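PDB 6K96: five-membered-cyclitol-phosphate synthase from Streptomyces citricolor, which binds nicotinamide-adenine-dinucleotide in a Rossmann-like domain and belongs to the myo-inositol-1-phosphate synthase family. Local coordinates for residues S123-S131 / I304-R312; I141-V152 / L168-V177. All coordinates share one frame; numbering follows the deposited sequence.

Interaction 1. Residues S123-S131 / I304-R312; sequences SKAEVLLYS and IRIAAAARR. With NAD (nicotinamide-adenine-dinucleotide), chain G.
The carboxylate of E126 meets the edge of the R312 guanidinium side-on, with the two planes 31° apart. R312 NH1 bonds to E126 OE1 at 2.8 Å and R312 NE to E126 OE2 at 3.0 Å, each through the syn lone pair and each tilted from the guanidinium plane. R311 uses its flat group differently: E126 CA and A125 O lie over one face, while E126 OE2 is at its edge, a long salt bridge at 3.8 Å from R311 NH1. The extended R311 chain, its CG anti to the backbone N (chi1 -175°), carries the guanidinium past the E126 backbone, and its NE bonds to K151 O. V127 turns toward the helix, and its CG2 lies 3.8 Å from both A307 CB and A308 CB; alanine suits these places because its short side chain lets strand 127-130 come close. I304 CG2 touches V127 CG1 and L129 CD1. Strand 127-130 of the parallel Rossmann-like sheet runs roughly antiparallel (153°) to segment 304-312, part of helix 292-313, which packs on this side. The buried E126 carboxylate, gripped by two bonds from R312, probably stays ionised, its charge offset mainly by R312 and more weakly by R311 and R6.

Interaction 2. Residues I141-V152 / L168-V177; sequences IAYARAALEAKV and LLEEFEKAGV. With NAD (nicotinamide-adenine-dinucleotide), chain G.
L148 and F172 mark where the two backbones come close, with their CA atoms 6.6 Å apart, although the axes of helices 141-149 and 168-174 approach only to 10.9 Å. The helices run the same way, 20° apart, and each ends in a Schellman motif, at K151 and at G176. Both residues have positive phi, which glycine adopts easily and lysine less so. Beyond these turns V152 and V177 lead into the next strands.

F172 fills the groove between the helices. One face of its ring takes a CH-pi contact from L148 CB, 4.2 Å from the centroid and 27° off the normal. The rim points at the first helix, where F172 CZ lies 3.3 Å from A144 O, a carbonyl already bonded to L148 N; V152 O is also near the ring plane. A flat aromatic suits this slot, being thin enough to slip beneath L148 while reaching the opposite backbone. L148, with CG anti to the backbone N (chi1 174°), spreads its methyls over the end of the second helix and the turn after it: CD1 touches A175 CB at 4.0 Å and CD2 reaches E171 CB. At the N-terminal end I141 CD1 meets L168 CD2 at 3.8 Å, with A144 CB beside the same leucine methyl. At the other end V177 CG1 packs 3.6 Å from V152 O, and CG2 lies against K151 CA. No hydrogen bond crosses the contact, so shape and apolar surface hold it.

Both helices belong to successive beta-alpha-beta crossovers of the parallel sheet, linking strands 127-130, 153-156 and 179-180 in turn. A144, A147 and F172 rest on F154 of strand 153-156, while A146 and E149 face F113 of helix 111-122.

Interactions 1 and 2, their centres 12 Å apart, lie on two sides of strand 127-130: V127 and L129 face helix 292-313, whereas L128 and Y130 face helix 137-149, where L128 CD2 lies 3.6 Å from Y143 O. Near the N-terminal end of the strand the contacts join: R311 NE and K151 O, 3.0 Å apart, link them directly, and V152 CG2 packs 3.4 Å from A125 O. Both also reach the NAD pocket. S131 O, just past the strand's C-terminal end, is 3.4 Å from NAD C5D, and Y143 OH, also hydrogen-bonded to L101 N, sits 3.0 Å from NAD N1A of the adenine, so interaction 1 meets a ribose and interaction 2 the base.

Interaction 1. Residues S123-S131 / I304-R312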
loop_
_atom_site.group_PDB
_atom_site.type_symbol
_atom_site.label_atom_id
_atom_site.label_comp_id
_atom_site.label_asym_id
_atom_site.label_seq_id
_atom_site.Cartn_x
_atom_site.Cartn_y
_atom_site.Cartn_z
ATOM N N SER B 123 -50.287 -6.956 -4.841
ATOM C CA SER B 123 -49.250 -7.305 -3.836
ATOM C C SER B 123 -49.297 -6.343 -2.660
ATOM O O SER B 123 -48.556 -6.576 -1.708
ATOM C CB SER B 123 -47.887 -7.292 -4.449
ATOM O OG SER B 123 -47.956 -7.773 -5.785
ATOM N N LYS B 124 -50.116 -5.300 -2.739
ATOM C CA LYS B 124 -50.263 -4.303 -1.651
ATOM C C LYS B 124 -48.877 -3.747 -1.305
ATOM O O LYS B 124 -48.635 -3.440 -0.128
ATOM C CB LYS B 124 -50.947 -4.912 -0.416
ATOM C CG LYS B 124 -51.203 -3.905 0.711
ATOM C CD LYS B 124 -52.574 -3.970 1.407
ATOM C CE LYS B 124 -52.740 -2.925 2.498
ATOM N NZ LYS B 124 -52.178 -3.390 3.788
ATOM N N ALA B 125 -48.006 -3.604 -2.302
ATOM C CA ALA B 125 -46.669 -3.007 -2.124
ATOM C C ALA B 125 -46.825 -1.580 -1.581
ATOM O O ALA B 125 -47.877 -0.940 -1.800
ATOM C CB ALA B 125 -45.924 -3.052 -3.437
ATOM N N GLU B 126 -45.836 -1.135 -0.823
ATOM C CA GLU B 126 -45.820 0.215 -0.221
ATOM C C GLU B 126 -44.749 1.027 -0.923
ATOM O O GLU B 126 -44.941 2.256 -1.094
ATOM C CB GLU B 126 -45.490 0.160 1.262
ATOM C CG GLU B 126 -46.608 -0.352 2.144
ATOM C CD GLU B 126 -46.309 -0.149 3.628
ATOM O OE1 GLU B 126 -45.628 -1.031 4.233
ATOM O OE2 GLU B 126 -46.731 0.884 4.180
ATOM N N VAL B 127 -43.679 0.346 -1.323
ATOM C CA VAL B 127 -42.460 0.963 -1.901
ATOM C C VAL B 127 -42.102 0.144 -3.130
ATOM O O VAL B 127 -42.038 -1.098 -3.028
ATOM C CB VAL B 127 -41.302 0.969 -0.885
ATOM C CG1 VAL B 127 -40.048 1.577 -1.483
ATOM C CG2 VAL B 127 -41.657 1.668 0.419
ATOM N N LEU B 128 -41.837 0.812 -4.240
ATOM C CA LEU B 128 -41.172 0.177 -5.394
ATOM C C LEU B 128 -39.738 0.693 -5.421
ATOM O O LEU B 128 -39.562 1.907 -5.470
ATOM C CB LEU B 128 -41.905 0.508 -6.687
ATOM C CG LEU B 128 -41.177 -0.040 -7.911
ATOM C CD1 LEU B 128 -41.242 -1.535 -7.945
ATOM C CD2 LEU B 128 -41.719 0.523 -9.181
ATOM N N LEU B 129 -38.767 -0.210 -5.285
ATOM C CA LEU B 129 -37.312 0.066 -5.396
ATOM C C LEU B 129 -36.870 -0.131 -6.855
ATOM O O LEU B 129 -36.851 -1.291 -7.374
ATOM C CB LEU B 129 -36.546 -0.876 -4.459
ATOM C CG LEU B 129 -35.026 -0.705 -4.453
ATOM C CD1 LEU B 129 -34.638 0.678 -3.949
ATOM C CD2 LEU B 129 -34.378 -1.797 -3.627
ATOM N N TYR B 130 -36.492 0.962 -7.497
ATOM C CA TYR B 130 -35.971 0.951 -8.866
ATOM C C TYR B 130 -34.484 0.666 -8.826
ATOM O O TYR B 130 -33.713 1.554 -8.382
ATOM C CB TYR B 130 -36.259 2.302 -9.521
ATOM C CG TYR B 130 -35.727 2.421 -10.926
ATOM C CD1 TYR B 130 -36.373 1.785 -11.976
ATOM C CD2 TYR B 130 -34.575 3.140 -11.204
ATOM C CE1 TYR B 130 -35.910 1.894 -13.282
ATOM C CE2 TYR B 130 -34.090 3.237 -12.503
ATOM C CZ TYR B 130 -34.770 2.632 -13.551
ATOM O OH TYR B 130 -34.321 2.753 -14.833
ATOM N N SER B 131 -34.063 -0.488 -9.291
ATOM C CA SER B 131 -32.650 -0.902 -9.096
ATOM C C SER B 131 -32.104 -1.502 -10.388
ATOM O O SER B 131 -31.341 -2.486 -10.323
ATOM C CB SER B 131 -32.520 -1.860 -7.942
ATOM O OG SER B 131 -31.225 -1.754 -7.331
ATOM N N ILE B 304 -35.579 3.099 1.814
ATOM C CA ILE B 304 -36.866 2.351 1.703
ATOM C C ILE B 304 -37.678 2.563 2.975
ATOM O O ILE B 304 -38.915 2.538 2.893
ATOM C CB ILE B 304 -36.732 0.854 1.403
ATOM C CG1 ILE B 304 -35.868 0.148 2.446
ATOM C CG2 ILE B 304 -36.258 0.638 -0.020
ATOM C CD1 ILE B 304 -35.624 -1.294 2.121
ATOM N N ARG B 305 -37.027 2.735 4.119
ATOM C CA ARG B 305 -37.769 2.947 5.383
ATOM C C ARG B 305 -38.216 4.411 5.400
ATOM O O ARG B 305 -39.319 4.681 5.960
ATOM C CB ARG B 305 -36.948 2.618 6.630
ATOM C CG ARG B 305 -36.755 1.140 6.935
ATOM C CD ARG B 305 -35.315 0.830 7.333
ATOM N NE ARG B 305 -34.895 1.075 8.701
ATOM C CZ ARG B 305 -33.648 1.382 9.095
ATOM N NH1 ARG B 305 -32.645 1.516 8.252
ATOM N NH2 ARG B 305 -33.386 1.549 10.363
ATOM N N ILE B 306 -37.413 5.329 4.841
ATOM C CA ILE B 306 -37.818 6.756 4.808
ATOM C C ILE B 306 -39.102 6.806 3.998
ATOM O O ILE B 306 -40.070 7.438 4.456
ATOM C CB ILE B 306 -36.736 7.693 4.273
ATOM C CG1 ILE B 306 -35.451 7.657 5.090
ATOM C CG2 ILE B 306 -37.283 9.106 4.244
ATOM C CD1 ILE B 306 -34.267 8.274 4.352
ATOM N N ALA B 307 -39.101 6.064 2.892
ATOM C CA ALA B 307 -40.213 5.886 1.930
ATOM C C ALA B 307 -41.465 5.393 2.648
ATOM O O ALA B 307 -42.460 6.146 2.687
ATOM C CB ALA B 307 -39.788 4.911 0.856
ATOM N N ALA B 308 -41.441 4.159 3.160
ATOM C CA ALA B 308 -42.621 3.472 3.742
ATOM C C ALA B 308 -43.206 4.303 4.881
ATOM O O ALA B 308 -44.423 4.558 4.833
ATOM C CB ALA B 308 -42.288 2.067 4.157
ATOM N N ALA B 309 -42.392 4.761 5.833
ATOM C CA ALA B 309 -42.892 5.464 7.041
ATOM C C ALA B 309 -43.615 6.748 6.624
ATOM O O ALA B 309 -44.642 7.056 7.200
ATOM C CB ALA B 309 -41.777 5.756 8.004
ATOM N N ALA B 310 -43.121 7.404 5.581
ATOM C CA ALA B 310 -43.670 8.662 5.020
ATOM C C ALA B 310 -45.026 8.392 4.365
ATOM O O ALA B 310 -45.969 9.136 4.636
ATOM C CB ALA B 310 -42.692 9.260 4.044
ATOM N N ARG B 311 -45.146 7.322 3.593
ATOM C CA ARG B 311 -46.448 6.912 3.003
ATOM C C ARG B 311 -47.468 6.557 4.111
ATOM O O ARG B 311 -48.659 6.896 3.954
ATOM C CB ARG B 311 -46.234 5.778 1.998
ATOM C CG ARG B 311 -47.501 5.376 1.269
ATOM C CD ARG B 311 -47.196 4.295 0.256
ATOM N NE ARG B 311 -48.411 3.790 -0.368
ATOM C CZ ARG B 311 -49.127 2.770 0.086
ATOM N NH1 ARG B 311 -48.784 2.102 1.173
ATOM N NH2 ARG B 311 -50.211 2.421 -0.555
ATOM N N ARG B 312 -47.039 5.867 5.171
ATOM C CA ARG B 312 -47.897 5.508 6.353
ATOM C C ARG B 312 -48.406 6.796 7.013
ATOM O O ARG B 312 -49.568 6.824 7.397
ATOM C CB ARG B 312 -47.181 4.679 7.434
ATOM C CG ARG B 312 -46.466 3.415 6.978
ATOM C CD ARG B 312 -46.926 2.167 7.708
ATOM N NE ARG B 312 -46.282 1.014 7.113
ATOM C CZ ARG B 312 -45.120 0.484 7.507
ATOM N NH1 ARG B 312 -44.630 -0.566 6.854
ATOM N NH2 ARG B 312 -44.452 1.006 8.533
HETATM P PA NAD G . -27.236 -5.230 -11.254
HETATM O O1A NAD G . -26.644 -5.139 -12.607
HETATM O O2A NAD G . -26.665 -6.302 -10.366
HETATM O O5B NAD G . -28.812 -5.276 -11.223
HETATM C C5B NAD G . -29.454 -4.884 -12.458
HETATM C C4B NAD G . -30.679 -5.736 -12.665
HETATM O O4B NAD G . -31.672 -5.095 -13.534
HETATM C C3B NAD G . -30.367 -7.080 -13.330
HETATM O O3B NAD G . -31.102 -8.095 -12.657
HETATM C C2B NAD G . -30.919 -6.875 -14.738
HETATM O O2B NAD G . -31.043 -8.167 -15.259
HETATM C C1B NAD G . -32.197 -6.112 -14.375
HETATM N N9A NAD G . -32.926 -5.463 -15.446
HETATM C C8A NAD G . -32.347 -4.984 -16.596
HETATM N N7A NAD G . -33.194 -4.349 -17.373
HETATM C C5A NAD G . -34.402 -4.381 -16.685
HETATM C C6A NAD G . -35.674 -3.865 -17.004
HETATM N N6A NAD G . -35.914 -3.177 -18.115
HETATM N N1A NAD G . -36.671 -4.025 -16.091
HETATM C C2A NAD G . -36.388 -4.723 -14.975
HETATM N N3A NAD G . -35.236 -5.264 -14.588
HETATM C C4A NAD G . -34.255 -5.056 -15.486
HETATM O O3 NAD G . -27.003 -3.828 -10.547
HETATM P PN NAD G . -26.760 -3.493 -8.993
HETATM O O1N NAD G . -27.866 -4.106 -8.224
HETATM O O2N NAD G . -25.312 -3.818 -8.786
HETATM O O5D NAD G . -26.972 -1.894 -9.007
HETATM C C5D NAD G . -28.302 -1.384 -9.433
HETATM C C4D NAD G . -28.203 0.085 -9.722
HETATM O O4D NAD G . -27.866 0.840 -8.535
HETATM C C3D NAD G . -27.131 0.417 -10.769
HETATM O O3D NAD G . -27.632 1.469 -11.566
HETATM C C2D NAD G . -26.009 1.017 -9.926
HETATM O O2D NAD G . -25.188 1.983 -10.555
HETATM C C1D NAD G . -26.811 1.757 -8.856
HETATM N N1N NAD G . -25.922 2.090 -7.702
HETATM C C2N NAD G . -25.114 1.055 -7.120
HETATM C C3N NAD G . -24.138 1.342 -6.180
HETATM C C7N NAD G . -23.355 0.187 -5.584
HETATM O O7N NAD G . -23.678 -0.965 -5.844
HETATM N N7N NAD G . -22.320 0.471 -4.797
HETATM C C4N NAD G . -23.943 2.682 -5.847
HETATM C C5N NAD G . -24.843 3.648 -6.280
HETATM C C6N NAD G . -25.765 3.352 -7.267
#

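Interaction 2. Residues I141-V152 / L168-V177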
loop_
_atom_site.group_PDB
_atom_site.type_symbol
_atom_site.label_atom_id
_atom_site.label_comp_id
_atom_site.label_asym_id
_atom_site.label_seq_id
_atom_site.Cartn_x
_atom_site.Cartn_y
_atom_site.Cartn_z
ATOM N N ILE B 141 -38.458 6.631 -15.640
ATOM C CA ILE B 141 -39.740 7.392 -15.810
ATOM C C ILE B 141 -40.912 6.402 -15.721
ATOM O O ILE B 141 -41.863 6.682 -15.003
ATOM C CB ILE B 141 -39.728 8.179 -17.150
ATOM C CG1 ILE B 141 -39.111 9.570 -16.987
ATOM C CG2 ILE B 141 -41.115 8.241 -17.769
ATOM C CD1 ILE B 141 -39.760 10.363 -15.883
ATOM N N ALA B 142 -40.828 5.284 -16.451
ATOM C CA ALA B 142 -41.922 4.307 -16.663
ATOM C C ALA B 142 -42.271 3.652 -15.337
ATOM O O ALA B 142 -43.425 3.796 -14.928
ATOM C CB ALA B 142 -41.568 3.302 -17.731
ATOM N N TYR B 143 -41.327 2.969 -14.684
ATOM C CA TYR B 143 -41.573 2.365 -13.356
ATOM C C TYR B 143 -42.087 3.425 -12.383
ATOM O O TYR B 143 -42.868 3.089 -11.476
ATOM C CB TYR B 143 -40.319 1.671 -12.795
ATOM C CG TYR B 143 -40.067 0.348 -13.458
ATOM C CD1 TYR B 143 -40.797 -0.769 -13.094
ATOM C CD2 TYR B 143 -39.183 0.241 -14.502
ATOM C CE1 TYR B 143 -40.630 -1.984 -13.742
ATOM C CE2 TYR B 143 -39.024 -0.954 -15.175
ATOM C CZ TYR B 143 -39.749 -2.065 -14.802
ATOM O OH TYR B 143 -39.521 -3.245 -15.443
ATOM N N ALA B 144 -41.685 4.677 -12.561
ATOM C CA ALA B 144 -42.100 5.764 -11.648
ATOM C C ALA B 144 -43.593 6.108 -11.880
ATOM O O ALA B 144 -44.346 6.314 -10.914
ATOM C CB ALA B 144 -41.146 6.937 -11.796
ATOM N N ARG B 145 -44.053 6.139 -13.116
ATOM C CA ARG B 145 -45.477 6.487 -13.396
ATOM C C ARG B 145 -46.332 5.274 -13.023
ATOM O O ARG B 145 -47.428 5.470 -12.480
ATOM C CB ARG B 145 -45.608 6.982 -14.832
ATOM C CG ARG B 145 -44.728 8.203 -15.068
ATOM C CD ARG B 145 -45.265 9.152 -16.111
ATOM N NE ARG B 145 -44.889 8.771 -17.470
ATOM C CZ ARG B 145 -45.406 9.307 -18.563
ATOM N NH1 ARG B 145 -46.343 10.243 -18.467
ATOM N NH2 ARG B 145 -44.994 8.906 -19.755
ATOM N N ALA B 146 -45.771 4.067 -13.201
ATOM C CA ALA B 146 -46.397 2.783 -12.808
ATOM C C ALA B 146 -46.693 2.849 -11.320
ATOM O O ALA B 146 -47.815 2.572 -10.942
ATOM C CB ALA B 146 -45.504 1.634 -13.154
ATOM N N ALA B 147 -45.706 3.276 -10.532
ATOM C CA ALA B 147 -45.778 3.364 -9.056
ATOM C C ALA B 147 -46.783 4.425 -8.675
ATOM O O ALA B 147 -47.574 4.186 -7.744
ATOM C CB ALA B 147 -44.441 3.704 -8.477
ATOM N N LEU B 148 -46.704 5.564 -9.359
ATOM C CA LEU B 148 -47.591 6.717 -9.067
ATOM C C LEU B 148 -49.035 6.278 -9.250
ATOM O O LEU B 148 -49.807 6.542 -8.337
ATOM C CB LEU B 148 -47.342 7.913 -9.985
ATOM C CG LEU B 148 -48.352 9.056 -9.791
ATOM C CD1 LEU B 148 -48.599 9.338 -8.312
ATOM C CD2 LEU B 148 -47.891 10.332 -10.474
ATOM N N GLU B 149 -49.362 5.687 -10.398
ATOM C CA GLU B 149 -50.745 5.318 -10.799
ATOM C C GLU B 149 -51.388 4.454 -9.715
ATOM O O GLU B 149 -52.572 4.682 -9.415
ATOM C CB GLU B 149 -50.714 4.600 -12.152
ATOM C CG GLU B 149 -52.091 4.287 -12.722
ATOM C CD GLU B 149 -52.119 3.918 -14.206
ATOM O OE1 GLU B 149 -51.371 4.530 -15.019
ATOM O OE2 GLU B 149 -52.890 3.005 -14.568
ATOM N N ALA B 150 -50.604 3.539 -9.137
ATOM C CA ALA B 150 -51.017 2.549 -8.101
ATOM C C ALA B 150 -50.797 3.061 -6.667
ATOM O O ALA B 150 -51.006 2.259 -5.713
ATOM C CB ALA B 150 -50.244 1.266 -8.316
ATOM N N LYS B 151 -50.372 4.318 -6.509
ATOM C CA LYS B 151 -50.194 5.046 -5.213
ATOM C C LYS B 151 -49.053 4.423 -4.387
ATOM O O LYS B 151 -49.107 4.492 -3.150
ATOM C CB LYS B 151 -51.508 5.070 -4.418
ATOM C CG LYS B 151 -52.730 5.638 -5.152
ATOM C CD LYS B 151 -52.836 7.148 -5.118
ATOM C CE LYS B 151 -53.683 7.719 -6.233
ATOM N NZ LYS B 151 -52.849 8.140 -7.390
ATOM N N VAL B 152 -48.043 3.844 -5.031
ATOM C CA VAL B 152 -46.911 3.184 -4.322
ATOM C C VAL B 152 -45.673 4.119 -4.326
ATOM O O VAL B 152 -45.311 4.679 -5.392
ATOM C CB VAL B 152 -46.666 1.808 -4.965
ATOM C CG1 VAL B 152 -45.311 1.233 -4.562
ATOM C CG2 VAL B 152 -47.788 0.826 -4.648
ATOM N N LEU B 168 -43.034 15.748 -12.317
ATOM C CA LEU B 168 -43.327 14.381 -11.792
ATOM C C LEU B 168 -43.361 14.403 -10.247
ATOM O O LEU B 168 -44.260 13.820 -9.653
ATOM C CB LEU B 168 -42.280 13.420 -12.340
ATOM C CG LEU B 168 -42.471 11.976 -11.919
ATOM C CD1 LEU B 168 -43.864 11.508 -12.274
ATOM C CD2 LEU B 168 -41.397 11.065 -12.532
ATOM N N LEU B 169 -42.432 15.141 -9.630
ATOM C CA LEU B 169 -42.377 15.463 -8.179
ATOM C C LEU B 169 -43.709 16.078 -7.741
ATOM O O LEU B 169 -44.355 15.480 -6.878
ATOM C CB LEU B 169 -41.186 16.405 -7.944
ATOM C CG LEU B 169 -40.902 16.863 -6.505
ATOM C CD1 LEU B 169 -40.830 15.694 -5.508
ATOM C CD2 LEU B 169 -39.628 17.709 -6.455
ATOM N N GLU B 170 -44.106 17.205 -8.348
ATOM C CA GLU B 170 -45.411 17.908 -8.149
ATOM C C GLU B 170 -46.539 16.864 -8.083
ATOM O O GLU B 170 -47.297 16.852 -7.079
ATOM C CB GLU B 170 -45.676 18.918 -9.286
ATOM C CG GLU B 170 -46.264 20.259 -8.845
ATOM C CD GLU B 170 -47.741 20.287 -8.438
ATOM O OE1 GLU B 170 -48.618 20.370 -9.369
ATOM O OE2 GLU B 170 -48.029 20.257 -7.176
ATOM N N GLU B 171 -46.648 16.006 -9.100
ATOM C CA GLU B 171 -47.748 15.008 -9.161
ATOM C C GLU B 171 -47.644 14.078 -7.937
ATOM O O GLU B 171 -48.618 14.024 -7.192
ATOM C CB GLU B 171 -47.795 14.359 -10.552
ATOM C CG GLU B 171 -48.427 15.288 -11.611
ATOM C CD GLU B 171 -49.560 16.233 -11.151
ATOM O OE1 GLU B 171 -50.648 15.732 -10.777
ATOM O OE2 GLU B 171 -49.349 17.490 -11.126
ATOM N N PHE B 172 -46.492 13.439 -7.697
ATOM C CA PHE B 172 -46.223 12.617 -6.485
ATOM C C PHE B 172 -46.569 13.415 -5.218
ATOM O O PHE B 172 -47.274 12.863 -4.362
ATOM C CB PHE B 172 -44.770 12.132 -6.451
ATOM C CG PHE B 172 -44.491 10.807 -7.117
ATOM C CD1 PHE B 172 -44.620 9.628 -6.423
ATOM C CD2 PHE B 172 -44.063 10.748 -8.431
ATOM C CE1 PHE B 172 -44.369 8.413 -7.030
ATOM C CE2 PHE B 172 -43.787 9.535 -9.043
ATOM C CZ PHE B 172 -43.950 8.367 -8.341
ATOM N N GLU B 173 -46.034 14.634 -5.060
ATOM C CA GLU B 173 -46.276 15.532 -3.882
ATOM C C GLU B 173 -47.785 15.582 -3.617
ATOM O O GLU B 173 -48.195 15.235 -2.491
ATOM C CB GLU B 173 -45.850 16.993 -4.119
ATOM C CG GLU B 173 -44.423 17.391 -3.715
ATOM C CD GLU B 173 -44.006 18.821 -4.113
ATOM O OE1 GLU B 173 -44.912 19.684 -4.314
ATOM O OE2 GLU B 173 -42.780 19.091 -4.256
ATOM N N LYS B 174 -48.563 15.970 -4.641
ATOM C CA LYS B 174 -50.029 16.272 -4.580
ATOM C C LYS B 174 -50.834 14.983 -4.332
ATOM O O LYS B 174 -51.913 15.084 -3.740
ATOM C CB LYS B 174 -50.473 17.018 -5.851
ATOM C CG LYS B 174 -51.919 16.802 -6.270
ATOM C CD LYS B 174 -52.557 17.988 -6.987
ATOM C CE LYS B 174 -54.050 17.804 -7.214
ATOM N NZ LYS B 174 -54.504 18.393 -8.498
ATOM N N ALA B 175 -50.328 13.817 -4.729
ATOM C CA ALA B 175 -51.026 12.512 -4.616
ATOM C C ALA B 175 -50.814 11.863 -3.237
ATOM O O ALA B 175 -51.282 10.726 -3.063
ATOM C CB ALA B 175 -50.547 11.594 -5.714
ATOM N N GLY B 176 -50.133 12.552 -2.314
ATOM C CA GLY B 176 -49.720 12.012 -0.999
ATOM C C GLY B 176 -48.740 10.846 -1.094
ATOM O O GLY B 176 -48.766 10.014 -0.199
ATOM N N VAL B 177 -47.906 10.783 -2.128
ATOM C CA VAL B 177 -47.023 9.614 -2.406
ATOM C C VAL B 177 -45.581 10.103 -2.328
ATOM O O VAL B 177 -45.246 11.133 -2.935
ATOM C CB VAL B 177 -47.312 8.948 -3.771
ATOM C CG1 VAL B 177 -46.334 7.835 -4.086
ATOM C CG2 VAL B 177 -48.726 8.407 -3.871
HETATM P PA NAD G . -27.236 -5.230 -11.254
HETATM O O1A NAD G . -26.644 -5.139 -12.607
HETATM O O2A NAD G . -26.665 -6.302 -10.366
HETATM O O5B NAD G . -28.812 -5.276 -11.223
HETATM C C5B NAD G . -29.454 -4.884 -12.458
HETATM C C4B NAD G . -30.679 -5.736 -12.665
HETATM O O4B NAD G . -31.672 -5.095 -13.534
HETATM C C3B NAD G . -30.367 -7.080 -13.330
HETATM O O3B NAD G . -31.102 -8.095 -12.657
HETATM C C2B NAD G . -30.919 -6.875 -14.738
HETATM O O2B NAD G . -31.043 -8.167 -15.259
HETATM C C1B NAD G . -32.197 -6.112 -14.375
HETATM N N9A NAD G . -32.926 -5.463 -15.446
HETATM C C8A NAD G . -32.347 -4.984 -16.596
HETATM N N7A NAD G . -33.194 -4.349 -17.373
HETATM C C5A NAD G . -34.402 -4.381 -16.685
HETATM C C6A NAD G . -35.674 -3.865 -17.004
HETATM N N6A NAD G . -35.914 -3.177 -18.115
HETATM N N1A NAD G . -36.671 -4.025 -16.091
HETATM C C2A NAD G . -36.388 -4.723 -14.975
HETATM N N3A NAD G . -35.236 -5.264 -14.588
HETATM C C4A NAD G . -34.255 -5.056 -15.486
HETATM O O3 NAD G . -27.003 -3.828 -10.547
HETATM P PN NAD G . -26.760 -3.493 -8.993
HETATM O O1N NAD G . -27.866 -4.106 -8.224
HETATM O O2N NAD G . -25.312 -3.818 -8.786
HETATM O O5D NAD G . -26.972 -1.894 -9.007
HETATM C C5D NAD G . -28.302 -1.384 -9.433
HETATM C C4D NAD G . -28.203 0.085 -9.722
HETATM O O4D NAD G . -27.866 0.840 -8.535
HETATM C C3D NAD G . -27.131 0.417 -10.769
HETATM O O3D NAD G . -27.632 1.469 -11.566
HETATM C C2D NAD G . -26.009 1.017 -9.926
HETATM O O2D NAD G . -25.188 1.983 -10.555
HETATM C C1D NAD G . -26.811 1.757 -8.856
HETATM N N1N NAD G . -25.922 2.090 -7.702
HETATM C C2N NAD G . -25.114 1.055 -7.120
HETATM C C3N NAD G . -24.138 1.342 -6.180
HETATM C C7N NAD G . -23.355 0.187 -5.584
HETATM O O7N NAD G . -23.678 -0.965 -5.844
HETATM N N7N NAD G . -22.320 0.471 -4.797
HETATM C C4N NAD G . -23.943 2.682 -5.847
HETATM C C5N NAD G . -24.843 3.648 -6.280
HETATM C C6N NAD G . -25.765 3.352 -7.267
#